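Local structure of catalase (Corynebacterium glutamicum, 4B7H) at residues G141-T146 with Q206-S211. The protein is a haem-containing catalase that breaks down hydrogen peroxide to water and oxygen, binds NADPH and is inhibited by nitric oxide. Residues are numbered along the deposited sequence; the frame is centred on the assembly and turned at random.
Sequences GNNTPT and QDGFGS. With HEM (protoporphyrin IX containing Fe), chain E.
With CG anti to the carbonyl carbon (chi1 -55°), the Phe209 ring lies alongside the pyrrolidine of Pro145. Pro145 CD sits 3.9 Å from the centroid of the Phe209 ring, 14° from the normal, a CH-pi contact over one face, while Asn142 O lies in plane at the rim. Ser211 OG, likewise anti to its carbonyl carbon, reaches the backbone of 141-146, where it donates to Thr144 O at 2.8 Å in the carbonyl plane. A water gives its hydrogens to Ser211 OG and Thr146 O, extending this link, and Thr144 OG1 accepts from Thr146 N at 3.1 Å in an ST turn; the same hydroxyl is also hydrogen-bonded to Gln189 OE1. The backbones join through one antiparallel hydrogen-bonded pair, with Asn142 N to Phe209 O at 3.1 Å and Phe209 N to Asn142 O at 2.8 Å. Farther along, Asn143 ND2 makes a weak bond to Gln206 OE1, the amide planes turned 81° apart; Asn143 OD1 is held by the backbone N of His124. Gly141, Asn142, Gly210 and Ser211 border the haem, with Ser211 OG 3.4 Å from its vinyl atom CBC, whereas Pro145 touches NADPH. Here a single beta bridge, completed by side-chain bonds and ring packing, joins the end of strand 135-142 to strand 208-209, a buried piece of the catalase beta-barrel core that lies between the haem pocket and the NADPH site.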
ATOM      1  N   GLY A 141      25.718   6.537  -9.776  1.00  8.40           N
ATOM      2  CA  GLY A 141      26.535   6.077 -10.879  1.00  8.61           C
ATOM      3  C   GLY A 141      26.647   4.570 -10.964  1.00  8.75           C
ATOM      4  O   GLY A 141      25.934   3.844 -10.269  1.00  8.37           O
ATOM      5  N   ASN A 142      27.527   4.107 -11.848  1.00  8.58           N
ATOM      6  CA  ASN A 142      27.822   2.686 -12.033  1.00  9.17           C
ATOM      7  C   ASN A 142      29.334   2.519 -12.120  1.00  8.21           C
ATOM      8  O   ASN A 142      30.063   3.512 -12.194  1.00  9.10           O
ATOM      9  CB  ASN A 142      27.188   2.155 -13.327  1.00  9.82           C
ATOM     10  CG  ASN A 142      25.738   1.714 -13.156  1.00 10.37           C
ATOM     11  OD1 ASN A 142      25.327   1.246 -12.089  1.00 13.04           O
ATOM     12  ND2 ASN A 142      24.968   1.831 -14.226  1.00  8.74           N
ATOM     13  N   ASN A 143      29.802   1.274 -12.148  1.00  8.38           N
ATOM     14  CA  ASN A 143      31.227   0.988 -12.316  1.00  8.45           C
ATOM     15  C   ASN A 143      31.678   0.960 -13.791  1.00  9.13           C
ATOM     16  O   ASN A 143      32.709   0.356 -14.119  1.00 11.08           O
ATOM     17  CB  ASN A 143      31.595  -0.326 -11.619  1.00  9.11           C
ATOM     18  CG  ASN A 143      31.022  -1.530 -12.325  1.00 10.43           C
ATOM     19  OD1 ASN A 143      30.131  -1.403 -13.167  1.00 10.00           O
ATOM     20  ND2 ASN A 143      31.526  -2.707 -11.991  1.00 11.55           N
ATOM     21  N   THR A 144      30.902   1.618 -14.657  1.00  8.87           N
ATOM     22  CA  THR A 144      31.194   1.775 -16.082  1.00  8.99           C
ATOM     23  C   THR A 144      30.949   3.223 -16.503  1.00  8.97           C
ATOM     24  O   THR A 144      30.014   3.871 -16.009  1.00  8.80           O
ATOM     25  CB  THR A 144      30.298   0.875 -16.956  1.00  9.32           C
ATOM     26  OG1 THR A 144      30.383   1.311 -18.318  1.00 10.43           O
ATOM     27  CG2 THR A 144      28.832   0.945 -16.490  1.00  9.61           C
ATOM     28  N   PRO A 145      31.780   3.740 -17.424  1.00  9.89           N
ATOM     29  CA  PRO A 145      31.643   5.119 -17.900  1.00  9.91           C
ATOM     30  C   PRO A 145      30.515   5.273 -18.924  1.00  9.76           C
ATOM     31  O   PRO A 145      30.225   6.393 -19.348  1.00  9.95           O
ATOM     32  CB  PRO A 145      32.997   5.378 -18.576  1.00 10.38           C
ATOM     33  CG  PRO A 145      33.355   4.025 -19.126  1.00 10.43           C
ATOM     34  CD  PRO A 145      32.969   3.088 -18.002  1.00 10.77           C
ATOM     35  N   THR A 146      29.881   4.167 -19.304  1.00  9.88           N
ATOM     36  CA  THR A 146      28.867   4.182 -20.353  1.00  9.64           C
ATOM     37  C   THR A 146      27.685   3.283 -19.956  1.00  9.78           C
ATOM     38  O   THR A 146      27.603   2.848 -18.810  1.00 11.16           O
ATOM     39  CB  THR A 146      29.507   3.798 -21.724  1.00 10.56           C
ATOM     40  OG1 THR A 146      28.566   3.979 -22.785  1.00 10.59           O
ATOM     41  CG2 THR A 146      30.026   2.360 -21.715  1.00 11.87           C
ATOM     42  N   GLN A 206      36.948  -1.377  -7.735  1.00 10.63           N
ATOM     43  CA  GLN A 206      36.352  -0.945  -8.995  1.00 10.06           C
ATOM     44  C   GLN A 206      36.275   0.570  -8.968  1.00  9.89           C
ATOM     45  O   GLN A 206      36.161   1.174  -7.893  1.00 10.31           O
ATOM     46  CB  GLN A 206      34.941  -1.527  -9.160  1.00 10.67           C
ATOM     47  CG  GLN A 206      33.949  -0.946  -8.158  1.00 10.72           C
ATOM     48  CD  GLN A 206      32.619  -1.654  -8.129  1.00  9.92           C
ATOM     49  OE1 GLN A 206      32.288  -2.450  -9.019  1.00 10.98           O
ATOM     50  NE2 GLN A 206      31.844  -1.377  -7.088  1.00 10.24           N
ATOM     51  N   ASP A 207      36.363   1.188 -10.141  1.00  9.71           N
ATOM     52  CA  ASP A 207      36.066   2.608 -10.265  1.00  9.43           C
ATOM     53  C   ASP A 207      34.561   2.830 -10.210  1.00 10.04           C
ATOM     54  O   ASP A 207      33.770   1.901 -10.424  1.00 10.39           O
ATOM     55  CB  ASP A 207      36.530   3.157 -11.614  1.00  9.82           C
ATOM     56  CG  ASP A 207      38.037   3.292 -11.735  1.00 12.27           C
ATOM     57  OD1 ASP A 207      38.745   3.381 -10.704  1.00 12.74           O
ATOM     58  OD2 ASP A 207      38.499   3.352 -12.899  1.00 12.92           O
ATOM     59  N   GLY A 208      34.176   4.082  -9.981  1.00 10.14           N
ATOM     60  CA  GLY A 208      32.803   4.504 -10.186  1.00  9.16           C
ATOM     61  C   GLY A 208      32.776   5.625 -11.206  1.00  8.50           C
ATOM     62  O   GLY A 208      33.791   6.290 -11.441  1.00  9.48           O
ATOM     63  N   PHE A 209      31.614   5.844 -11.813  1.00  9.21           N
ATOM     64  CA  PHE A 209      31.451   6.894 -12.819  1.00  9.05           C
ATOM     65  C   PHE A 209      30.049   7.460 -12.729  1.00  9.55           C
ATOM     66  O   PHE A 209      29.114   6.720 -12.423  1.00  9.64           O
ATOM     67  CB  PHE A 209      31.611   6.333 -14.233  1.00  9.67           C
ATOM     68  CG  PHE A 209      32.902   5.599 -14.465  1.00  9.72           C
ATOM     69  CD1 PHE A 209      33.003   4.251 -14.158  1.00  9.91           C
ATOM     70  CD2 PHE A 209      34.007   6.241 -15.018  1.00 10.54           C
ATOM     71  CE1 PHE A 209      34.181   3.547 -14.377  1.00  9.93           C
ATOM     72  CE2 PHE A 209      35.191   5.546 -15.248  1.00 11.59           C
ATOM     73  CZ  PHE A 209      35.282   4.198 -14.920  1.00 11.19           C
ATOM     74  N   GLY A 210      29.880   8.748 -13.017  1.00  9.01           N
ATOM     75  CA  GLY A 210      28.543   9.294 -13.172  1.00 10.19           C
ATOM     76  C   GLY A 210      27.913   8.832 -14.476  1.00  9.93           C
ATOM     77  O   GLY A 210      26.689   8.854 -14.635  1.00  8.94           O
ATOM     78  N   SER A 211      28.776   8.427 -15.408  1.00  9.67           N
ATOM     79  CA  SER A 211      28.429   7.960 -16.761  1.00  9.36           C
ATOM     80  C   SER A 211      27.881   9.068 -17.668  1.00  9.36           C
ATOM     81  O   SER A 211      28.487   9.374 -18.706  1.00 11.07           O
ATOM     82  CB  SER A 211      27.490   6.742 -16.755  1.00  9.35           C
ATOM     83  OG  SER A 211      27.924   5.737 -15.853  1.00 10.56           O
TER
HETATM   84  CHA HEM E1517      18.332   1.854  -9.568  1.00  7.78           C
HETATM   85  CHB HEM E1517      15.700   3.683 -13.207  1.00  7.76           C
HETATM   86  CHC HEM E1517      19.701   3.839 -15.928  1.00  9.27           C
HETATM   87  CHD HEM E1517      22.299   3.504 -11.888  1.00  9.14           C
HETATM   88  C1A HEM E1517      17.275   2.316 -10.313  1.00  7.47           C
HETATM   89  C2A HEM E1517      15.904   2.441  -9.855  1.00  7.68           C
HETATM   90  C3A HEM E1517      15.192   2.963 -10.865  1.00  7.97           C
HETATM   91  C4A HEM E1517      16.076   3.173 -11.986  1.00  8.32           C
HETATM   92  CMA HEM E1517      13.699   3.308 -10.899  1.00  9.58           C
HETATM   93  CAA HEM E1517      15.402   2.053  -8.447  1.00  8.05           C
HETATM   94  CBA HEM E1517      15.580   3.235  -7.506  1.00  8.60           C
HETATM   95  CGA HEM E1517      14.942   3.011  -6.160  1.00  7.98           C
HETATM   96  O1A HEM E1517      15.548   3.464  -5.157  1.00  8.10           O
HETATM   97  O2A HEM E1517      13.846   2.401  -6.065  1.00  8.16           O
HETATM   98  C1B HEM E1517      16.540   3.864 -14.282  1.00  7.39           C
HETATM   99  C2B HEM E1517      16.150   4.304 -15.603  1.00  8.68           C
HETATM  100  C3B HEM E1517      17.266   4.321 -16.361  1.00  8.92           C
HETATM  101  C4B HEM E1517      18.378   3.920 -15.528  1.00  7.95           C
HETATM  102  CMB HEM E1517      14.701   4.645 -16.003  1.00  8.92           C
HETATM  103  CAB HEM E1517      17.457   4.727 -17.835  1.00 10.08           C
HETATM  104  CBB HEM E1517      16.657   5.604 -18.442  1.00 10.92           C
HETATM  105  C1C HEM E1517      20.764   3.939 -15.048  1.00  8.57           C
HETATM  106  C2C HEM E1517      22.093   4.470 -15.315  1.00  9.59           C
HETATM  107  C3C HEM E1517      22.801   4.367 -14.177  1.00  8.77           C
HETATM  108  C4C HEM E1517      21.933   3.794 -13.170  1.00  9.12           C
HETATM  109  CMC HEM E1517      22.568   5.018 -16.683  1.00 10.92           C
HETATM  110  CAC HEM E1517      24.247   4.819 -13.858  1.00  9.86           C
HETATM  111  CBC HEM E1517      24.842   5.845 -14.490  1.00 13.07           C
HETATM  112  C1D HEM E1517      21.483   2.963 -10.933  1.00  8.53           C
HETATM  113  C2D HEM E1517      21.951   2.580  -9.640  1.00  8.01           C
HETATM  114  C3D HEM E1517      20.739   2.069  -8.910  1.00  8.30           C
HETATM  115  C4D HEM E1517      19.637   2.200  -9.825  1.00  7.03           C
HETATM  116  CMD HEM E1517      23.381   2.659  -9.112  1.00  8.89           C
HETATM  117  CAD HEM E1517      20.727   1.564  -7.475  1.00  8.20           C
HETATM  118  CBD HEM E1517      20.761   2.771  -6.540  1.00  8.51           C
HETATM  119  CGD HEM E1517      20.850   2.206  -5.154  1.00  8.26           C
HETATM  120  O1D HEM E1517      19.895   2.376  -4.356  1.00  8.79           O
HETATM  121  O2D HEM E1517      21.881   1.555  -4.847  1.00  8.20           O
HETATM  122  NA  HEM E1517      17.353   2.779 -11.618  1.00  7.83           N
HETATM  123  NB  HEM E1517      17.899   3.635 -14.264  1.00  7.70           N
HETATM  124  NC  HEM E1517      20.700   3.541 -13.722  1.00  8.80           N
HETATM  125  ND  HEM E1517      20.116   2.720 -11.021  1.00  7.78           N
HETATM  126 FE   HEM E1517      19.032   3.119 -12.669  1.00  7.93          FE
HETATM  127  O   HOH W   1      26.116   3.544 -16.451  1.00 11.01           O